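Local atomic coordinates of mannan endo-1,4-beta-mannosidase (Bacillus subtilis, PDB entry 2WHK), a protein that hydrolyses internal beta-1,4-mannosidic linkages in mannan, galactomannan and glucomannan, and so takes part in the breakdown of glucomannan. Residues T57-A62 with T319-E324; L239-Q244 with T265-Q270. All blocks are in the same frame, centred on the assembly; numbering follows the deposited sequence. Where two conformers were deposited one is given.

Both contacts reach the parallel sheet of the barrel in this clan GH-A glycoside hydrolase. Contact 1 lies at its margin, in loop and turn, joining the loop between helix 48-57 and strand 63-70 to the end of strand 319-320, a short strand that pairs with strand 32-40. Contact 2 lies within the barrel wall, where strands 236-243 and 262-269 run side by side. Along the chain contact 2 is nested inside the long loop that contact 1 closes. Their centres are about 20 Å apart and their nearest atoms about 12 Å, and they do not touch. Contact 2 carries the probable nucleophile, Glu266; contact 1 joins early and late parts of the chain beside a calcium ion.

Contact 1 of 2, residues T57-A62 with T319-E324. With CA (calcium ion), chain D.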
loop_
_atom_site.group_PDB
_atom_site.type_symbol
_atom_site.label_atom_id
_atom_site.label_comp_id
_atom_site.label_asym_id
_atom_site.label_seq_id
_atom_site.Cartn_x
_atom_site.Cartn_y
_atom_site.Cartn_z
ATOM N N THR A 57 -20.529 -10.596 -7.179
ATOM C CA THR A 57 -19.744 -11.066 -8.321
ATOM C C THR A 57 -19.379 -12.551 -8.343
ATOM O O THR A 57 -18.932 -13.045 -9.370
ATOM C CB THR A 57 -18.411 -10.285 -8.412
ATOM O OG1 THR A 57 -17.493 -10.810 -7.450
ATOM C CG2 THR A 57 -18.627 -8.781 -8.153
ATOM N N GLY A 58 -19.519 -13.255 -7.217
ATOM C CA GLY A 58 -19.034 -14.633 -7.111
ATOM C C GLY A 58 -17.524 -14.769 -6.949
ATOM O O GLY A 58 -16.998 -15.885 -6.906
ATOM N N GLN A 59 -16.833 -13.632 -6.847
ATOM C CA GLN A 59 -15.375 -13.571 -6.748
ATOM C C GLN A 59 -14.973 -12.705 -5.556
ATOM O O GLN A 59 -15.784 -11.930 -5.048
ATOM C CB GLN A 59 -14.800 -12.941 -8.021
ATOM C CG GLN A 59 -15.163 -13.684 -9.314
ATOM C CD GLN A 59 -14.601 -15.097 -9.366
ATOM O OE1 GLN A 59 -15.284 -16.047 -9.804
ATOM N NE2 GLN A 59 -13.356 -15.251 -8.935
ATOM N N SER A 60 -13.718 -12.830 -5.124
ATOM C CA SER A 60 -13.177 -12.004 -4.030
ATOM C C SER A 60 -11.948 -11.252 -4.527
ATOM O O SER A 60 -11.246 -11.745 -5.395
ATOM C CB SER A 60 -12.733 -12.859 -2.837
ATOM O OG SER A 60 -13.828 -13.465 -2.176
ATOM N N PRO A 61 -11.662 -10.082 -3.939
ATOM C CA PRO A 61 -10.435 -9.380 -4.322
ATOM C C PRO A 61 -9.168 -10.204 -4.087
ATOM O O PRO A 61 -9.061 -10.897 -3.073
ATOM C CB PRO A 61 -10.446 -8.131 -3.433
ATOM C CG PRO A 61 -11.433 -8.386 -2.365
ATOM C CD PRO A 61 -12.430 -9.341 -2.925
ATOM N N ALA A 62 -8.215 -10.152 -5.018
ATOM C CA ALA A 62 -6.948 -10.854 -4.826
ATOM C C ALA A 62 -6.189 -10.311 -3.624
ATOM O O ALA A 62 -5.561 -11.073 -2.886
ATOM C CB ALA A 62 -6.073 -10.784 -6.088
ATOM N N THR A 319 -8.759 -9.223 -15.124
ATOM C CA THR A 319 -8.801 -9.160 -13.665
ATOM C C THR A 319 -8.466 -10.505 -13.018
ATOM O O THR A 319 -9.098 -11.524 -13.308
ATOM C CB THR A 319 -10.152 -8.632 -13.178
ATOM O OG1 THR A 319 -10.443 -7.410 -13.867
ATOM C CG2 THR A 319 -10.118 -8.364 -11.675
ATOM N N LEU A 320 -7.452 -10.480 -12.152
ATOM C CA LEU A 320 -6.975 -11.658 -11.438
ATOM C C LEU A 320 -7.482 -11.557 -10.002
ATOM O O LEU A 320 -7.168 -10.607 -9.287
ATOM C CB LEU A 320 -5.448 -11.711 -11.484
ATOM C CG LEU A 320 -4.741 -12.984 -11.017
ATOM C CD1 LEU A 320 -3.310 -13.012 -11.525
ATOM C CD2 LEU A 320 -4.782 -13.144 -9.478
ATOM N N ASN A 321 -8.270 -12.541 -9.594
ATOM C CA ASN A 321 -8.995 -12.486 -8.327
ATOM C C ASN A 321 -8.466 -13.515 -7.353
ATOM O O ASN A 321 -7.596 -14.310 -7.696
ATOM C CB ASN A 321 -10.484 -12.699 -8.593
ATOM C CG ASN A 321 -11.082 -11.565 -9.398
ATOM O OD1 ASN A 321 -10.868 -10.399 -9.068
ATOM N ND2 ASN A 321 -11.811 -11.893 -10.468
ATOM N N LYS A 322 -8.972 -13.474 -6.126
ATOM C CA LYS A 322 -8.607 -14.467 -5.118
ATOM C C LYS A 322 -8.779 -15.865 -5.713
ATOM O O LYS A 322 -9.790 -16.148 -6.354
ATOM C CB LYS A 322 -9.479 -14.303 -3.877
ATOM C CG LYS A 322 -8.917 -14.932 -2.600
ATOM C CD LYS A 322 -9.943 -14.806 -1.480
ATOM C CE LYS A 322 -9.426 -15.267 -0.124
ATOM N NZ LYS A 322 -10.520 -15.256 0.892
ATOM N N GLY A 323 -7.782 -16.721 -5.521
ATOM C CA GLY A 323 -7.800 -18.065 -6.088
ATOM C C GLY A 323 -7.128 -18.211 -7.444
ATOM O O GLY A 323 -6.938 -19.335 -7.915
ATOM N N GLU A 324 -6.767 -17.089 -8.074
ATOM C CA GLU A 324 -6.097 -17.103 -9.379
ATOM C C GLU A 324 -4.591 -16.814 -9.294
ATOM O O GLU A 324 -3.919 -16.650 -10.327
ATOM C CB GLU A 324 -6.781 -16.117 -10.339
ATOM C CG GLU A 324 -8.227 -16.461 -10.645
ATOM C CD GLU A 324 -8.828 -15.583 -11.742
ATOM O OE1 GLU A 324 -9.000 -14.367 -11.519
ATOM O OE2 GLU A 324 -9.143 -16.104 -12.837
HETATM CA CA CA D . -9.876 -13.728 -13.718
HETATM O O HOH W 1 -12.306 -14.999 -6.458
HETATM O O HOH W 2 -12.815 -13.628 0.538
HETATM O O HOH W 3 -11.744 -14.318 -12.152
HETATM O O HOH W 4 -9.803 -13.458 -16.119
HETATM O O HOH W 5 -11.892 -12.256 -14.332
HETATM O O HOH W 6 -11.445 -15.434 -14.814
#
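The backbone bond from Lys322 N to Ser60 O, 2.9 Å long, ties the two loops together. Water 1 adds a second link, accepting from Ser60 N and donating to Lys322 O. Farther out, water 2 joins Ser60 OG to Lys322 NZ; the lysine reaches it because CG stands anti to the backbone N (chi1 -160°) and the rest is extended, its CD lying 3.7 Å from Ser60 CB. Thus one aliphatic chain both packs and delivers a charge, which also makes a cation-pi contact with Tyr93. In this TIM barrel the pairing brings the connection after helix 48-57 against the type II turn Asn321-Glu324, whose Gly323 tolerates the positive phi. Glu324 chelates calcium with both oxygens, Thr319 O, Asn30 OD1 and four waters completing the site, while Glu324 OE1 also accepts from Asn321 N at 2.8 Å through the anti lone pair. Asn321 crosses Gln59 at about a right angle, its CB 3.9 Å from Gln59 NE2. With Asn321 OD1 bonded to Ser34 OG and ND2 to Tyr314 O and water 3, replacement by an alanine would probably cost each partner one bond. Small Ala62 sets CB 3.4 Å from Leu320 O and 4.3 Å from Leu320 CD2.

Contact 2 of 2, residues L239-Q244 with T265-Q270; sequences LDAYFQ and TEVGPQ
Tyr242 OH donates to Glu266 OE1 across two neighbouring parallel strands of the TIM barrel, joined through helix 252-256 as a beta-alpha-beta unit. Follow-on contacts of the tyrosine run the length of its side chain. Tyr242 CB lies 3.7 Å from Gly268 O; CD2 and CE2 then pass close to the glycine backbone, where any side chain on Gly268 would strike the ring. With chi1 at -67°, CG sits beside the backbone N and the ring extends back along the strand, bringing Tyr242 CE1 to 3.3 Å from Glu266 OE1. Tyr242 OH ends 2.7 Å from Glu266 OE1, which lies in the ring plane; seen from the carboxylate, the hydroxyl comes on the anti side, 32° out of plane. Ring and carboxylate are nearly perpendicular (86°). By similarity Glu266 is the nucleophile and Tyr242 binds substrate, so the bond probably helps to orient the carboxylate. Asp240 stacks its carboxylate on that of Glu266, the acceptors Asp240 OD2 and Glu266 OE2 3.2 Å apart; Arg163, salt-bridged to both, probably makes this tolerable, and Glu167, by similarity the proton donor, is close to both acids.

Beneath, the main chains pair by bonds such as Ala241 N to Glu266 O, 2.8 Å. Ala241 and Val267 share the other face, and Gly268 O lies over one face of the Phe243 ring. Thr265, compact and hydroxylated, donates from OG1 to Asp240 OD1 at 2.7 Å, nearly in line with the C-O bond.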
loop_
_atom_site.group_PDB
_atom_site.type_symbol
_atom_site.label_atom_id
_atom_site.label_comp_id
_atom_site.label_asym_id
_atom_site.label_seq_id
_atom_site.Cartn_x
_atom_site.Cartn_y
_atom_site.Cartn_z
ATOM N N LEU A 239 -0.025 4.963 -7.765
ATOM C CA LEU A 239 -0.788 6.176 -7.533
ATOM C C LEU A 239 -1.988 5.906 -6.643
ATOM O O LEU A 239 -2.750 4.976 -6.900
ATOM C CB LEU A 239 -1.289 6.740 -8.858
ATOM C CG LEU A 239 -0.230 7.246 -9.837
ATOM C CD1 LEU A 239 -0.840 7.448 -11.226
ATOM C CD2 LEU A 239 0.411 8.533 -9.320
ATOM N N ASP A 240 -2.152 6.732 -5.610
ATOM C CA ASP A 240 -3.421 6.846 -4.900
ATOM C C ASP A 240 -4.288 7.788 -5.729
ATOM O O ASP A 240 -4.026 8.997 -5.802
ATOM C CB ASP A 240 -3.236 7.377 -3.478
ATOM C CG ASP A 240 -2.620 6.361 -2.540
ATOM O OD1 ASP A 240 -2.086 5.334 -3.019
ATOM O OD2 ASP A 240 -2.669 6.590 -1.305
ATOM N N ALA A 241 -5.302 7.227 -6.380
ATOM C CA ALA A 241 -6.021 7.907 -7.463
ATOM C C ALA A 241 -7.508 7.984 -7.184
ATOM O O ALA A 241 -8.224 6.980 -7.284
ATOM C CB ALA A 241 -5.792 7.179 -8.780
ATOM N N TYR A 242 -7.973 9.185 -6.851
ATOM C CA TYR A 242 -9.396 9.438 -6.684
ATOM C C TYR A 242 -9.811 10.406 -7.784
ATOM O O TYR A 242 -9.236 11.481 -7.920
ATOM C CB TYR A 242 -9.679 9.976 -5.285
ATOM C CG TYR A 242 -9.414 8.940 -4.225
ATOM C CD1 TYR A 242 -8.143 8.780 -3.674
ATOM C CD2 TYR A 242 -10.425 8.099 -3.786
ATOM C CE1 TYR A 242 -7.895 7.811 -2.704
ATOM C CE2 TYR A 242 -10.184 7.127 -2.822
ATOM C CZ TYR A 242 -8.913 6.987 -2.286
ATOM O OH TYR A 242 -8.691 6.026 -1.331
ATOM N N PHE A 243 -10.787 9.990 -8.585
ATOM C CA PHE A 243 -11.082 10.642 -9.860
ATOM C C PHE A 243 -12.553 10.508 -10.223
ATOM O O PHE A 243 -13.256 9.644 -9.694
ATOM C CB PHE A 243 -10.235 10.013 -10.970
ATOM C CG PHE A 243 -10.345 8.515 -11.032
ATOM C CD1 PHE A 243 -11.333 7.905 -11.799
ATOM C CD2 PHE A 243 -9.484 7.715 -10.294
ATOM C CE1 PHE A 243 -11.445 6.523 -11.846
ATOM C CE2 PHE A 243 -9.596 6.332 -10.333
ATOM C CZ PHE A 243 -10.576 5.738 -11.112
ATOM N N GLN A 244 -13.009 11.372 -11.128
ATOM C CA GLN A 244 -14.348 11.245 -11.716
ATOM C C GLN A 244 -14.278 10.538 -13.072
ATOM O O GLN A 244 -15.194 9.795 -13.446
ATOM C CB GLN A 244 -15.002 12.621 -11.891
ATOM C CG GLN A 244 -15.181 13.430 -10.602
ATOM C CD GLN A 244 -16.202 12.823 -9.648
ATOM O OE1 GLN A 244 -15.907 11.868 -8.918
ATOM N NE2 GLN A 244 -17.407 13.387 -9.637
ATOM N N THR A 265 -2.504 2.053 -6.209
ATOM C CA THR A 265 -2.356 1.663 -4.810
ATOM C C THR A 265 -3.563 2.059 -3.932
ATOM O O THR A 265 -3.794 1.459 -2.882
ATOM C CB THR A 265 -1.019 2.206 -4.254
ATOM O OG1 THR A 265 -0.850 3.572 -4.634
ATOM C CG2 THR A 265 0.159 1.399 -4.815
ATOM N N GLU A 266 -4.316 3.062 -4.379
ATOM C CA GLU A 266 -5.678 3.324 -3.903
ATOM C C GLU A 266 -6.501 3.802 -5.084
ATOM O O GLU A 266 -5.983 4.493 -5.956
ATOM C CB GLU A 266 -5.715 4.394 -2.811
ATOM C CG GLU A 266 -5.076 4.010 -1.503
ATOM C CD GLU A 266 -5.292 5.050 -0.406
ATOM O OE1 GLU A 266 -6.147 5.947 -0.576
ATOM O OE2 GLU A 266 -4.604 4.963 0.631
ATOM N N VAL A 267 -7.778 3.434 -5.121
ATOM C CA VAL A 267 -8.679 3.913 -6.162
ATOM C C VAL A 267 -10.057 4.207 -5.577
ATOM O O VAL A 267 -10.524 3.512 -4.674
ATOM C CB VAL A 267 -8.766 2.886 -7.350
ATOM C CG1 VAL A 267 -10.143 2.886 -8.005
ATOM C CG2 VAL A 267 -7.643 3.115 -8.342
ATOM N N GLY A 268 -10.689 5.257 -6.086
ATOM C CA GLY A 268 -12.085 5.511 -5.783
ATOM C C GLY A 268 -12.656 6.743 -6.468
ATOM O O GLY A 268 -11.914 7.556 -7.009
ATOM N N PRO A 269 -13.996 6.872 -6.458
ATOM C CA PRO A 269 -14.671 8.085 -6.926
ATOM C C PRO A 269 -14.240 9.314 -6.139
ATOM O O PRO A 269 -14.072 9.245 -4.923
ATOM C CB PRO A 269 -16.160 7.793 -6.667
ATOM C CG PRO A 269 -16.198 6.586 -5.783
ATOM C CD PRO A 269 -14.954 5.819 -6.078
ATOM N N GLN A 270 -14.053 10.434 -6.823
ATOM C CA GLN A 270 -13.698 11.662 -6.135
ATOM C C GLN A 270 -14.941 12.249 -5.473
ATOM O O GLN A 270 -14.901 12.638 -4.301
ATOM C CB GLN A 270 -13.081 12.667 -7.103
ATOM C CG GLN A 270 -12.399 13.824 -6.404
ATOM C CD GLN A 270 -11.488 14.598 -7.324
ATOM O OE1 GLN A 270 -10.343 14.895 -6.973
ATOM N NE2 GLN A 270 -11.984 14.925 -8.514
#